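Local coordinates for enolase (alpha proteobacterium BAL199, PDB 3UGV), which probably catalyses a magnesium-dependent reaction of the enolase superfamily, in which a proton is taken from the carbon beside a substrate carboxylate, at residues 228-232 and 233-237; 252-255 and 256-260; 273-276 and 277-281; 287-291 and 292-296; 297-301 and 302-306. All coordinates share one frame; numbering follows the deposited sequence.

Contact 1. Residues 228-232 and 233-237; sequences QGLDM and AEAMH
Asp231 and Glu234 form a capping box at the start of helix 232-242, each side chain bonding to the backbone N of the other residue. Asp231 is the N-cap. Its CG sits between the backbone N and the carbonyl carbon (chi1 71°), which brings OD1 to Glu234 N at 2.8 Å in a nearly straight bond, 168° at the hydrogen. The Glu234 side chain runs back toward the loop. Its CB lies against Asp231 OD1, and CG passes the same oxygen at 3.5 Å. CD comes within 3.9 Å of Asp231 OD2, where the two carboxylates stack with their planes 23° apart. At the tip, Glu234 OE1 accepts Asp231 N at 3.2 Å, on its anti side and somewhat out of the carboxylate plane. The stacked acids are like charges, which the N-H groups of the helix start probably ease; a water also donates to Asp231 OD2 and, weakly, to Glu234 OE2. Flanking the box, Leu230 and Ala235 hold the two positions of a hydrophobic staple, with Leu230 CD1 3.8 Å from Ala235 CA. Regular helical bonds follow, Ala235 N to Asp231 O and Met236 N to Met232 O. The methionines also pack on a neighbouring subunit, Met232 on Gly321 and Met236 on Pro272, and meet each other where Met232 CE lies 4.1 Å from Met236 CG.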
loop_
_atom_site.group_PDB
_atom_site.type_symbol
_atom_site.label_atom_id
_atom_site.label_comp_id
_atom_site.label_asym_id
_atom_site.label_seq_id
_atom_site.Cartn_x
_atom_site.Cartn_y
_atom_site.Cartn_z
ATOM N N GLN F 228 13.364 -19.832 -18.139
ATOM C CA GLN F 228 13.523 -18.414 -18.431
ATOM C C GLN F 228 13.421 -18.112 -19.924
ATOM O O GLN F 228 13.890 -17.072 -20.366
ATOM C CB GLN F 228 14.897 -17.930 -17.949
ATOM C CG GLN F 228 15.144 -18.114 -16.481
ATOM C CD GLN F 228 16.508 -17.580 -16.068
ATOM O OE1 GLN F 228 16.784 -16.386 -16.195
ATOM N NE2 GLN F 228 17.375 -18.469 -15.585
ATOM N N GLY F 229 12.826 -19.008 -20.707
ATOM C CA GLY F 229 12.863 -18.862 -22.157
ATOM C C GLY F 229 11.893 -17.876 -22.787
ATOM O O GLY F 229 11.934 -17.644 -23.999
ATOM N N LEU F 230 11.009 -17.292 -21.982
ATOM C CA LEU F 230 9.949 -16.458 -22.540
ATOM C C LEU F 230 10.125 -15.018 -22.126
ATOM O O LEU F 230 10.693 -14.735 -21.077
ATOM C CB LEU F 230 8.579 -16.946 -22.074
ATOM C CG LEU F 230 8.307 -18.439 -22.202
ATOM C CD1 LEU F 230 6.891 -18.724 -21.756
ATOM C CD2 LEU F 230 8.517 -18.895 -23.641
ATOM N N ASP F 231 9.631 -14.105 -22.956
ATOM C CA ASP F 231 9.520 -12.710 -22.549
ATOM C C ASP F 231 8.130 -12.562 -21.946
ATOM O O ASP F 231 7.356 -13.516 -21.975
ATOM C CB ASP F 231 9.791 -11.741 -23.717
ATOM C CG ASP F 231 8.668 -11.724 -24.787
ATOM O OD1 ASP F 231 7.482 -12.012 -24.480
ATOM O OD2 ASP F 231 8.980 -11.386 -25.952
ATOM N N MET F 232 7.808 -11.400 -21.388
ATOM C CA MET F 232 6.558 -11.265 -20.661
ATOM C C MET F 232 5.321 -11.500 -21.521
ATOM O O MET F 232 4.361 -12.128 -21.068
ATOM C CB MET F 232 6.484 -9.924 -19.927
ATOM C CG MET F 232 7.006 -10.007 -18.506
ATOM S SD MET F 232 6.147 -11.258 -17.513
ATOM C CE MET F 232 4.545 -10.469 -17.300
ATOM N N ALA F 233 5.335 -10.999 -22.754
ATOM C CA ALA F 233 4.196 -11.197 -23.646
ATOM C C ALA F 233 3.986 -12.685 -23.912
ATOM O O ALA F 233 2.892 -13.225 -23.692
ATOM C CB ALA F 233 4.386 -10.450 -24.936
ATOM N N GLU F 234 5.039 -13.354 -24.357
ATOM C CA GLU F 234 4.954 -14.787 -24.592
ATOM C C GLU F 234 4.543 -15.514 -23.322
ATOM O O GLU F 234 3.812 -16.499 -23.377
ATOM C CB GLU F 234 6.283 -15.334 -25.112
ATOM C CG GLU F 234 6.665 -14.816 -26.493
ATOM C CD GLU F 234 8.144 -15.058 -26.832
ATOM O OE1 GLU F 234 8.978 -15.218 -25.896
ATOM O OE2 GLU F 234 8.471 -15.079 -28.044
ATOM N N ALA F 235 5.002 -15.038 -22.167
ATOM C CA ALA F 235 4.699 -15.770 -20.944
ATOM C C ALA F 235 3.233 -15.638 -20.550
ATOM O O ALA F 235 2.634 -16.574 -20.018
ATOM C CB ALA F 235 5.602 -15.340 -19.800
ATOM N N MET F 236 2.656 -14.474 -20.797
ATOM C CA MET F 236 1.264 -14.264 -20.433
ATOM C C MET F 236 0.416 -15.207 -21.276
ATOM O O MET F 236 -0.427 -15.923 -20.755
ATOM C CB MET F 236 0.854 -12.799 -20.632
ATOM C CG MET F 236 1.519 -11.841 -19.646
ATOM S SD MET F 236 0.987 -10.136 -19.884
ATOM C CE MET F 236 -0.788 -10.348 -19.602
ATOM N N HIS F 237 0.681 -15.228 -22.579
ATOM C CA HIS F 237 -0.035 -16.090 -23.495
ATOM C C HIS F 237 0.161 -17.573 -23.186
ATOM O O HIS F 237 -0.805 -18.345 -23.136
ATOM C CB HIS F 237 0.383 -15.800 -24.941
ATOM C CG HIS F 237 -0.069 -14.463 -25.435
ATOM N ND1 HIS F 237 -1.398 -14.096 -25.472
ATOM C CD2 HIS F 237 0.627 -13.403 -25.909
ATOM C CE1 HIS F 237 -1.502 -12.869 -25.947
ATOM N NE2 HIS F 237 -0.288 -12.426 -26.217
HETATM O O HOH W 1 7.849 -11.686 -28.533
#

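Contact 2. Residues 252-255 and 256-260; sequences EPVV and YDNFD
Val255 O accepts Asn258 N at 3.0 Å, 164° at the hydrogen, closing a type I beta turn that leads from strand 249-251 into helix 259-268. Around this bond the side chains at the two ends of the turn meet. Asn258 CB sits 3.5 Å from Val255 O and 4.0 Å from Val255 CG1. Both valine methyls also reach the carboxylate of Asp257, CG1 and CG2 each lying 4.0 Å from OD1. A glycine in place of Val255 would probably leave Asn258 CB and the Asp257 carboxylate without the valine methyls that lie against them and the turn freer to flex. On the strand side, Glu252 and Tyr256 run side by side in the same direction, with Glu252 OE2 3.8 Å from Tyr256 CB and the carboxylate and ring planes only 18° apart. Farther out, Asn258 turns its amide away from its backbone N (chi1 -176°) and, as N-cap, accepts Gly261 N with OD1. Glu252 OE2 takes a hydrogen bond from Asn278 ND2, and Gln228 OE1 holds Tyr256 N. In a neighbouring subunit, Arg283 forms a salt bridge with Asp257 OD1 and Tyr120 gives its backbone N to Tyr256 OH. One backbone bond thus links the ends of the turn, backed by van der Waals touches, while Asn258 OD1, Glu252 OE2, Asp257 OD1 and Tyr256 OH find partners elsewhere, tying it to helix, barrel loop and subunit interface.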
loop_
_atom_site.group_PDB
_atom_site.type_symbol
_atom_site.label_atom_id
_atom_site.label_comp_id
_atom_site.label_asym_id
_atom_site.label_seq_id
_atom_site.Cartn_x
_atom_site.Cartn_y
_atom_site.Cartn_z
ATOM N N GLU F 252 9.811 -20.741 -13.612
ATOM C CA GLU F 252 10.619 -19.694 -14.277
ATOM C C GLU F 252 10.285 -19.412 -15.737
ATOM O O GLU F 252 11.093 -19.688 -16.639
ATOM C CB GLU F 252 12.119 -19.992 -14.144
ATOM C CG GLU F 252 12.664 -19.793 -12.738
ATOM C CD GLU F 252 14.184 -19.885 -12.660
ATOM O OE1 GLU F 252 14.781 -20.722 -13.383
ATOM O OE2 GLU F 252 14.780 -19.118 -11.861
ATOM N N PRO F 253 9.094 -18.865 -15.990
ATOM C CA PRO F 253 8.787 -18.612 -17.403
ATOM C C PRO F 253 9.638 -17.492 -18.008
ATOM O O PRO F 253 9.879 -17.525 -19.204
ATOM C CB PRO F 253 7.301 -18.213 -17.380
ATOM C CG PRO F 253 6.975 -17.939 -15.940
ATOM C CD PRO F 253 7.918 -18.739 -15.117
ATOM N N VAL F 254 10.071 -16.523 -17.200
ATOM C CA VAL F 254 10.801 -15.360 -17.706
ATOM C C VAL F 254 12.112 -15.193 -16.966
ATOM O O VAL F 254 12.405 -15.952 -16.050
ATOM C CB VAL F 254 9.981 -14.043 -17.594
ATOM C CG1 VAL F 254 8.656 -14.178 -18.318
ATOM C CG2 VAL F 254 9.763 -13.650 -16.135
ATOM N N VAL F 255 12.909 -14.212 -17.378
ATOM C CA VAL F 255 14.241 -14.020 -16.807
ATOM C C VAL F 255 14.177 -13.758 -15.293
ATOM O O VAL F 255 13.350 -12.993 -14.808
ATOM C CB VAL F 255 15.021 -12.900 -17.524
ATOM C CG1 VAL F 255 14.351 -11.563 -17.292
ATOM C CG2 VAL F 255 16.448 -12.870 -17.026
ATOM N N TYR F 256 15.081 -14.394 -14.558
ATOM C CA TYR F 256 14.893 -14.619 -13.130
ATOM C C TYR F 256 14.798 -13.400 -12.238
ATOM O O TYR F 256 14.241 -13.502 -11.148
ATOM C CB TYR F 256 15.952 -15.587 -12.580
ATOM C CG TYR F 256 17.380 -15.036 -12.418
ATOM C CD1 TYR F 256 17.712 -14.160 -11.372
ATOM C CD2 TYR F 256 18.404 -15.450 -13.273
ATOM C CE1 TYR F 256 19.028 -13.695 -11.200
ATOM C CE2 TYR F 256 19.723 -14.992 -13.110
ATOM C CZ TYR F 256 20.027 -14.119 -12.081
ATOM O OH TYR F 256 21.328 -13.678 -11.943
ATOM N N ASP F 257 15.342 -12.258 -12.665
ATOM C CA ASP F 257 15.277 -11.060 -11.815
ATOM C C ASP F 257 14.127 -10.107 -12.160
ATOM O O ASP F 257 14.057 -8.997 -11.634
ATOM C CB ASP F 257 16.625 -10.309 -11.776
ATOM C CG ASP F 257 17.051 -9.788 -13.142
ATOM O OD1 ASP F 257 16.365 -10.084 -14.138
ATOM O OD2 ASP F 257 18.082 -9.089 -13.218
ATOM N N ASN F 258 13.225 -10.544 -13.037
ATOM C CA ASN F 258 12.048 -9.748 -13.369
ATOM C C ASN F 258 10.920 -9.991 -12.376
ATOM O O ASN F 258 9.986 -10.727 -12.676
ATOM C CB ASN F 258 11.559 -10.036 -14.802
ATOM C CG ASN F 258 10.398 -9.161 -15.195
ATOM O OD1 ASN F 258 10.075 -8.228 -14.472
ATOM N ND2 ASN F 258 9.766 -9.444 -16.345
ATOM N N PHE F 259 11.005 -9.370 -11.203
ATOM C CA PHE F 259 10.017 -9.577 -10.145
ATOM C C PHE F 259 8.681 -8.889 -10.425
ATOM O O PHE F 259 7.625 -9.373 -9.995
ATOM C CB PHE F 259 10.551 -9.086 -8.792
ATOM C CG PHE F 259 11.651 -9.928 -8.225
ATOM C CD1 PHE F 259 12.023 -11.107 -8.830
ATOM C CD2 PHE F 259 12.295 -9.550 -7.054
ATOM C CE1 PHE F 259 13.047 -11.895 -8.295
ATOM C CE2 PHE F 259 13.307 -10.330 -6.518
ATOM C CZ PHE F 259 13.684 -11.506 -7.149
ATOM N N ASP F 260 8.716 -7.748 -11.110
ATOM C CA ASP F 260 7.462 -7.098 -11.493
ATOM C C ASP F 260 6.647 -8.039 -12.374
ATOM O O ASP F 260 5.446 -8.153 -12.193
ATOM C CB ASP F 260 7.702 -5.773 -12.210
ATOM C CG ASP F 260 8.482 -4.779 -11.356
ATOM O OD1 ASP F 260 8.087 -4.505 -10.200
ATOM O OD2 ASP F 260 9.506 -4.284 -11.847
#

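Contact 3. Residues 273-276 and 277-281; sequences LMIG and ENFYG. With MG (magnesium ion), chain B.
Glu277 follows Gly276 where the chain leaves strand 273-275, and its side chain leads away to the metal, OE1 binding the magnesium ion at 2.2 Å. Three waters, Asp225 and Glu251 complete the six ligands. Asn278 comes next; its backbone N gives a hydrogen bond to a water that also accepts Gly276 N, while its ND2 is held by Glu252. Glu277 and Asn278 are the corners of a type I beta turn from Gly276 to Phe279, placed at the C-terminal end of a barrel strand, where enolase-superfamily members carry their metal ligands. Phe279 N closes the turn on Gly276 O at 2.9 Å, approaching from above the carbonyl plane. With CG opposite the carbonyl carbon (chi1 -74°), the Phe279 ring folds back over the strand end: Gly276 CA makes a CH-pi contact 3.5 Å from the ring centroid, 11° off its normal. The Ile275 side chain runs at about a right angle to that of Phe279, with Ile275 CG1 3.9 Å from Phe279 CZ. A serine at Phe279 would probably uncover the glycine CA and open a gap beside Ile275. A second water donates to both Gly276 O and Phe279 O.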
loop_
_atom_site.group_PDB
_atom_site.type_symbol
_atom_site.label_atom_id
_atom_site.label_comp_id
_atom_site.label_asym_id
_atom_site.label_seq_id
_atom_site.Cartn_x
_atom_site.Cartn_y
_atom_site.Cartn_z
ATOM N N LEU F 273 3.201 -20.824 -9.094
ATOM C CA LEU F 273 4.336 -20.343 -9.860
ATOM C C LEU F 273 5.605 -20.569 -9.040
ATOM O O LEU F 273 5.683 -20.159 -7.879
ATOM C CB LEU F 273 4.176 -18.862 -10.168
ATOM C CG LEU F 273 5.324 -18.198 -10.922
ATOM C CD1 LEU F 273 5.458 -18.825 -12.310
ATOM C CD2 LEU F 273 5.077 -16.685 -11.010
ATOM N N MET F 274 6.586 -21.226 -9.657
ATOM C CA MET F 274 7.787 -21.674 -8.968
ATOM C C MET F 274 8.997 -20.893 -9.456
ATOM O O MET F 274 9.177 -20.720 -10.652
ATOM C CB MET F 274 8.012 -23.173 -9.233
ATOM C CG MET F 274 9.375 -23.674 -8.837
ATOM S SD MET F 274 9.688 -23.698 -7.039
ATOM C CE MET F 274 8.916 -25.233 -6.548
ATOM N N ILE F 275 9.816 -20.413 -8.528
ATOM C CA ILE F 275 11.108 -19.833 -8.876
ATOM C C ILE F 275 12.055 -20.087 -7.723
ATOM O O ILE F 275 11.677 -20.704 -6.720
ATOM C CB ILE F 275 11.056 -18.292 -9.119
ATOM C CG1 ILE F 275 10.744 -17.556 -7.821
ATOM C CG2 ILE F 275 10.059 -17.937 -10.220
ATOM C CD1 ILE F 275 10.701 -16.023 -7.977
ATOM N N GLY F 276 13.286 -19.618 -7.848
ATOM C CA GLY F 276 14.200 -19.725 -6.727
ATOM C C GLY F 276 15.558 -20.306 -7.036
ATOM O O GLY F 276 16.513 -20.012 -6.323
ATOM N N GLU F 277 15.676 -21.113 -8.086
ATOM C CA GLU F 277 16.970 -21.728 -8.338
ATOM C C GLU F 277 18.047 -20.678 -8.592
ATOM O O GLU F 277 19.218 -20.990 -8.554
ATOM C CB GLU F 277 16.921 -22.723 -9.488
ATOM C CG GLU F 277 16.775 -22.107 -10.861
ATOM C CD GLU F 277 16.486 -23.174 -11.899
ATOM O OE1 GLU F 277 15.398 -23.790 -11.812
ATOM O OE2 GLU F 277 17.348 -23.421 -12.774
ATOM N N ASN F 278 17.643 -19.438 -8.843
ATOM C CA ASN F 278 18.592 -18.348 -9.098
ATOM C C ASN F 278 18.681 -17.301 -7.988
ATOM O O ASN F 278 19.267 -16.238 -8.193
ATOM C CB ASN F 278 18.266 -17.654 -10.412
ATOM C CG ASN F 278 18.760 -18.434 -11.621
ATOM O OD1 ASN F 278 19.958 -18.452 -11.924
ATOM N ND2 ASN F 278 17.835 -19.078 -12.321
ATOM N N PHE F 279 18.080 -17.595 -6.833
ATOM C CA PHE F 279 18.221 -16.758 -5.644
ATOM C C PHE F 279 19.667 -16.791 -5.144
ATOM O O PHE F 279 20.164 -17.844 -4.736
ATOM C CB PHE F 279 17.353 -17.292 -4.503
ATOM C CG PHE F 279 15.884 -17.050 -4.672
ATOM C CD1 PHE F 279 15.411 -16.124 -5.586
ATOM C CD2 PHE F 279 14.973 -17.746 -3.889
ATOM C CE1 PHE F 279 14.070 -15.900 -5.718
ATOM C CE2 PHE F 279 13.625 -17.536 -4.028
ATOM C CZ PHE F 279 13.170 -16.601 -4.938
ATOM N N TYR F 280 20.340 -15.651 -5.150
ATOM C CA TYR F 280 21.670 -15.579 -4.546
ATOM C C TYR F 280 21.587 -15.123 -3.088
ATOM O O TYR F 280 21.725 -13.939 -2.791
ATOM C CB TYR F 280 22.591 -14.676 -5.373
ATOM C CG TYR F 280 23.064 -15.353 -6.638
ATOM C CD1 TYR F 280 24.181 -16.182 -6.620
ATOM C CD2 TYR F 280 22.372 -15.192 -7.844
ATOM C CE1 TYR F 280 24.610 -16.826 -7.765
ATOM C CE2 TYR F 280 22.783 -15.842 -8.993
ATOM C CZ TYR F 280 23.910 -16.656 -8.949
ATOM O OH TYR F 280 24.339 -17.310 -10.084
ATOM N N GLY F 281 21.330 -16.068 -2.187
ATOM C CA GLY F 281 21.237 -15.771 -0.766
ATOM C C GLY F 281 19.813 -15.594 -0.246
ATOM O O GLY F 281 18.882 -15.337 -1.011
HETATM MG MG MG B . 14.501 -25.168 -13.270
HETATM O O HOH W 2 14.963 -18.061 -9.652
HETATM O O HOH W 3 19.054 -20.226 -4.957
HETATM O O HOH W 4 16.093 -25.070 -14.615
HETATM O O HOH W 5 15.458 -26.966 -12.756
HETATM O O HOH W 6 13.986 -23.266 -14.041
#

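Contact 4. Residues 287-291 and 292-296; sequences QALQA and GACDL
Ala293 N reaches back to Ala288 O at 3.0 Å, and Gly292 N to Leu289 O at 2.8 Å; together they make the Schellman motif that ends helix 282-290. The two bonds differ. Ala293 N arrives nearly along the C=O axis, whereas Gly292 N stands above the carbonyl plane of Leu289, 65° out of it. Gly292 has a positive phi of 61°, and a CB there would clash with Ala291 O. On the packed side Ala293 CB lies against the Ala288 carbonyl, 3.3 Å from Ala288 O. Apolar touches join it there: Ala293 CB is 4.3 Å from Ala288 CB, and Leu289 sends CD2 to Cys294 SG at 3.8 Å. Phe259 and Tyr262 of helix 259-268 pack on the two alanines. The solvent side is much looser: Ala291 is exposed and its CB comes only to 4.5 Å from Ala293 CB. Gln290, also exposed, points away from the turn and hydrogen-bonds through NE2 to Asp260 of a neighbouring subunit. Two backbone N-H groups thus satisfy the carbonyls of Ala288 and Leu289 at the helix end, while Ala288, Ala293 and Leu289 pack against the flanking helices 259-268 and 306-320 and Cys294 on strand 273-275.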
loop_
_atom_site.group_PDB
_atom_site.type_symbol
_atom_site.label_atom_id
_atom_site.label_comp_id
_atom_site.label_asym_id
_atom_site.label_seq_id
_atom_site.Cartn_x
_atom_site.Cartn_y
_atom_site.Cartn_z
ATOM N N GLN F 287 13.296 -10.766 -0.500
ATOM C CA GLN F 287 12.861 -9.688 -1.391
ATOM C C GLN F 287 11.845 -10.167 -2.426
ATOM O O GLN F 287 10.876 -9.473 -2.719
ATOM C CB GLN F 287 14.067 -9.058 -2.078
ATOM C CG GLN F 287 15.020 -8.348 -1.098
ATOM C CD GLN F 287 16.257 -7.810 -1.795
ATOM O OE1 GLN F 287 16.556 -8.190 -2.942
ATOM N NE2 GLN F 287 16.976 -6.908 -1.121
ATOM N N ALA F 288 12.066 -11.369 -2.957
ATOM C CA ALA F 288 11.136 -11.979 -3.882
ATOM C C ALA F 288 9.767 -12.180 -3.248
ATOM O O ALA F 288 8.745 -11.972 -3.905
ATOM C CB ALA F 288 11.676 -13.297 -4.383
ATOM N N LEU F 289 9.752 -12.593 -1.982
ATOM C CA LEU F 289 8.493 -12.849 -1.266
ATOM C C LEU F 289 7.761 -11.537 -0.965
ATOM O O LEU F 289 6.551 -11.432 -1.169
ATOM C CB LEU F 289 8.728 -13.669 0.019
ATOM C CG LEU F 289 9.385 -15.041 -0.209
ATOM C CD1 LEU F 289 9.578 -15.827 1.079
ATOM C CD2 LEU F 289 8.582 -15.862 -1.195
ATOM N N GLN F 290 8.495 -10.525 -0.515
ATOM C CA GLN F 290 7.899 -9.203 -0.333
ATOM C C GLN F 290 7.295 -8.688 -1.624
ATOM O O GLN F 290 6.290 -7.982 -1.598
ATOM C CB GLN F 290 8.926 -8.189 0.144
ATOM C CG GLN F 290 9.403 -8.393 1.563
ATOM C CD GLN F 290 10.493 -7.397 1.909
ATOM O OE1 GLN F 290 11.460 -7.238 1.155
ATOM N NE2 GLN F 290 10.333 -6.697 3.034
ATOM N N ALA F 291 7.917 -9.029 -2.752
ATOM C CA ALA F 291 7.417 -8.577 -4.049
ATOM C C ALA F 291 6.207 -9.395 -4.494
ATOM O O ALA F 291 5.589 -9.089 -5.500
ATOM C CB ALA F 291 8.516 -8.649 -5.087
ATOM N N GLY F 292 5.875 -10.440 -3.742
ATOM C CA GLY F 292 4.814 -11.346 -4.145
ATOM C C GLY F 292 5.117 -12.017 -5.478
ATOM O O GLY F 292 4.232 -12.131 -6.337
ATOM N N ALA F 293 6.356 -12.478 -5.637
ATOM C CA ALA F 293 6.849 -12.986 -6.925
ATOM C C ALA F 293 6.599 -14.483 -7.212
ATOM O O ALA F 293 6.752 -14.950 -8.345
ATOM C CB ALA F 293 8.340 -12.676 -7.062
ATOM N N CYS F 294 6.230 -15.250 -6.199
ATOM C CA CYS F 294 6.068 -16.679 -6.416
ATOM C C CYS F 294 5.177 -17.315 -5.360
ATOM O O CYS F 294 5.007 -16.757 -4.277
ATOM C CB CYS F 294 7.432 -17.349 -6.362
ATOM S SG CYS F 294 8.320 -16.947 -4.845
ATOM N N ASP F 295 4.646 -18.494 -5.679
ATOM C CA ASP F 295 3.923 -19.321 -4.718
ATOM C C ASP F 295 4.839 -20.368 -4.063
ATOM O O ASP F 295 4.590 -20.825 -2.947
ATOM C CB ASP F 295 2.772 -20.041 -5.426
ATOM C CG ASP F 295 1.908 -19.102 -6.233
ATOM O OD1 ASP F 295 2.009 -19.133 -7.479
ATOM O OD2 ASP F 295 1.134 -18.324 -5.625
ATOM N N LEU F 296 5.883 -20.771 -4.775
ATOM C CA LEU F 296 6.779 -21.822 -4.287
ATOM C C LEU F 296 8.224 -21.391 -4.560
ATOM O O LEU F 296 8.471 -20.629 -5.491
ATOM C CB LEU F 296 6.484 -23.150 -4.999
ATOM C CG LEU F 296 5.051 -23.681 -5.161
ATOM C CD1 LEU F 296 5.050 -24.878 -6.102
ATOM C CD2 LEU F 296 4.410 -24.070 -3.837
#

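Contact 5. Residues 297-301 and 302-306; sequences VMPDF and MRIGG
Asp300 O accepts two backbone donors of the following turn, Ile304 N at 2.8 Å, almost in line with the carbonyl bond, and Arg303 N at 3.1 Å, from above the carbonyl plane. Its side chain adds the cap. CG stands opposite the backbone N (chi1 173°), which lets OD1 take Met302 N at 2.9 Å from above the carboxylate plane, and Arg303 N only weakly. The other oxygen, OD2, bonds to His327 ND1 and keeps a long salt bridge of 3.8 Å to Arg303 NH1; it lies well out of the guanidinium plane, and the attraction there is one of charge alone. Asp300 is thus the N-cap of the short, weakly bonded helix 301-304, just after barrel strand 296-297, and its pairing with a histidine is consistent with the His-Asp dyad of mandelate racemase relatives. The arginine is fixed elsewhere, by Glu277 O and by Phe117 O of a neighbouring subunit, and Met302 CE lies over one guanidinium face, offset toward its rim. At the far end Gly306 N donates to Phe301 O at 2.8 Å, in the carbonyl plane, and Gly306 O lies at the edge of the Phe301 ring, 3.8 Å from CD1. The phenylalanine also stacks on Trp310. On the apolar side Pro299 and Ile304 run alongside each other, Pro299 CB touching Ile304 CD1 at 3.6 Å, while Ile304 CG2 lies 4.0 Å from Phe301 CA.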
loop_
_atom_site.group_PDB
_atom_site.type_symbol
_atom_site.label_atom_id
_atom_site.label_comp_id
_atom_site.label_asym_id
_atom_site.label_seq_id
_atom_site.Cartn_x
_atom_site.Cartn_y
_atom_site.Cartn_z
ATOM N N VAL F 297 9.181 -21.851 -3.762
ATOM C CA VAL F 297 10.595 -21.550 -4.035
ATOM C C VAL F 297 11.445 -22.831 -4.112
ATOM O O VAL F 297 11.123 -23.826 -3.480
ATOM C CB VAL F 297 11.181 -20.598 -2.950
ATOM C CG1 VAL F 297 10.369 -19.315 -2.872
ATOM C CG2 VAL F 297 11.177 -21.271 -1.587
ATOM N N MET F 298 12.537 -22.806 -4.866
ATOM C CA MET F 298 13.470 -23.937 -4.874
ATOM C C MET F 298 14.919 -23.475 -5.018
ATOM O O MET F 298 15.445 -23.416 -6.128
ATOM C CB MET F 298 13.127 -24.951 -5.990
ATOM C CG MET F 298 12.905 -24.299 -7.359
ATOM S SD MET F 298 12.519 -25.484 -8.686
ATOM C CE MET F 298 14.155 -26.063 -9.099
ATOM N N PRO F 299 15.579 -23.161 -3.892
ATOM C CA PRO F 299 16.965 -22.675 -3.965
ATOM C C PRO F 299 17.952 -23.734 -4.461
ATOM O O PRO F 299 17.789 -24.930 -4.213
ATOM C CB PRO F 299 17.281 -22.295 -2.516
ATOM C CG PRO F 299 15.957 -22.081 -1.895
ATOM C CD PRO F 299 15.054 -23.095 -2.525
ATOM N N ASP F 300 18.959 -23.267 -5.181
ATOM C CA ASP F 300 20.059 -24.075 -5.665
ATOM C C ASP F 300 21.223 -23.879 -4.691
ATOM O O ASP F 300 21.501 -22.745 -4.299
ATOM C CB ASP F 300 20.442 -23.575 -7.058
ATOM C CG ASP F 300 21.691 -24.235 -7.592
ATOM O OD1 ASP F 300 22.791 -23.854 -7.146
ATOM O OD2 ASP F 300 21.578 -25.127 -8.461
ATOM N N PHE F 301 21.908 -24.960 -4.309
ATOM C CA PHE F 301 22.928 -24.891 -3.241
ATOM C C PHE F 301 24.203 -24.094 -3.554
ATOM O O PHE F 301 24.846 -23.551 -2.647
ATOM C CB PHE F 301 23.264 -26.291 -2.708
ATOM C CG PHE F 301 22.101 -26.949 -2.028
ATOM C CD1 PHE F 301 21.820 -26.679 -0.696
ATOM C CD2 PHE F 301 21.256 -27.784 -2.732
ATOM C CE1 PHE F 301 20.733 -27.253 -0.073
ATOM C CE2 PHE F 301 20.162 -28.366 -2.114
ATOM C CZ PHE F 301 19.897 -28.097 -0.787
ATOM N N MET F 302 24.586 -24.018 -4.821
ATOM C CA MET F 302 25.739 -23.193 -5.140
ATOM C C MET F 302 25.393 -21.701 -5.124
ATOM O O MET F 302 26.283 -20.864 -4.987
ATOM C CB MET F 302 26.380 -23.595 -6.466
ATOM C CG MET F 302 25.753 -22.956 -7.665
ATOM S SD MET F 302 26.663 -23.319 -9.178
ATOM C CE MET F 302 25.497 -22.736 -10.412
ATOM N N ARG F 303 24.102 -21.374 -5.226
ATOM C CA ARG F 303 23.677 -19.978 -5.321
ATOM C C ARG F 303 23.110 -19.439 -4.007
ATOM O O ARG F 303 23.305 -18.271 -3.681
ATOM C CB ARG F 303 22.646 -19.789 -6.439
ATOM C CG ARG F 303 23.155 -20.059 -7.846
ATOM C CD ARG F 303 22.158 -19.607 -8.932
ATOM N NE ARG F 303 22.596 -20.034 -10.261
ATOM C CZ ARG F 303 22.121 -21.099 -10.916
ATOM N NH1 ARG F 303 21.165 -21.852 -10.387
ATOM N NH2 ARG F 303 22.601 -21.419 -12.112
ATOM N N ILE F 304 22.401 -20.283 -3.260
ATOM C CA ILE F 304 21.785 -19.834 -2.021
ATOM C C ILE F 304 22.797 -19.649 -0.883
ATOM O O ILE F 304 22.502 -18.980 0.111
ATOM C CB ILE F 304 20.663 -20.786 -1.547
ATOM C CG1 ILE F 304 19.756 -20.084 -0.526
ATOM C CG2 ILE F 304 21.252 -22.056 -0.956
ATOM C CD1 ILE F 304 18.656 -19.230 -1.157
ATOM N N GLY F 305 23.974 -20.258 -1.018
ATOM C CA GLY F 305 25.003 -20.181 0.010
ATOM C C GLY F 305 25.224 -21.495 0.749
ATOM O O GLY F 305 25.464 -21.509 1.960
ATOM N N GLY F 306 25.132 -22.600 0.008
ATOM C CA GLY F 306 25.404 -23.919 0.541
ATOM C C GLY F 306 24.448 -24.341 1.635
ATOM O O GLY F 306 23.275 -23.973 1.622
#

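How the contacts relate
The five contacts follow in series along the barrel domain; none encloses or crosses another. Contacts 1, 2 and 3 shape the loops leaving strands 221-225, 249-251 and 273-275. Contact 4 ends helix 282-290 and leads into strand 296-297, after which contact 5 starts the next helical turn. Backbone bonds at and just past the strand ends join neighbours: Gln228 N to Glu252 O between contacts 1 and 2, Glu252 N to Met274 O between 2 and 3, and Ile275 O to Met298 N between 3 and 5. Contact 4 is tied to contact 3 through Asp295 and Leu273, and to contact 2 through Phe259. Contacts 1 and 5, with centres about 24 Å apart, do not touch.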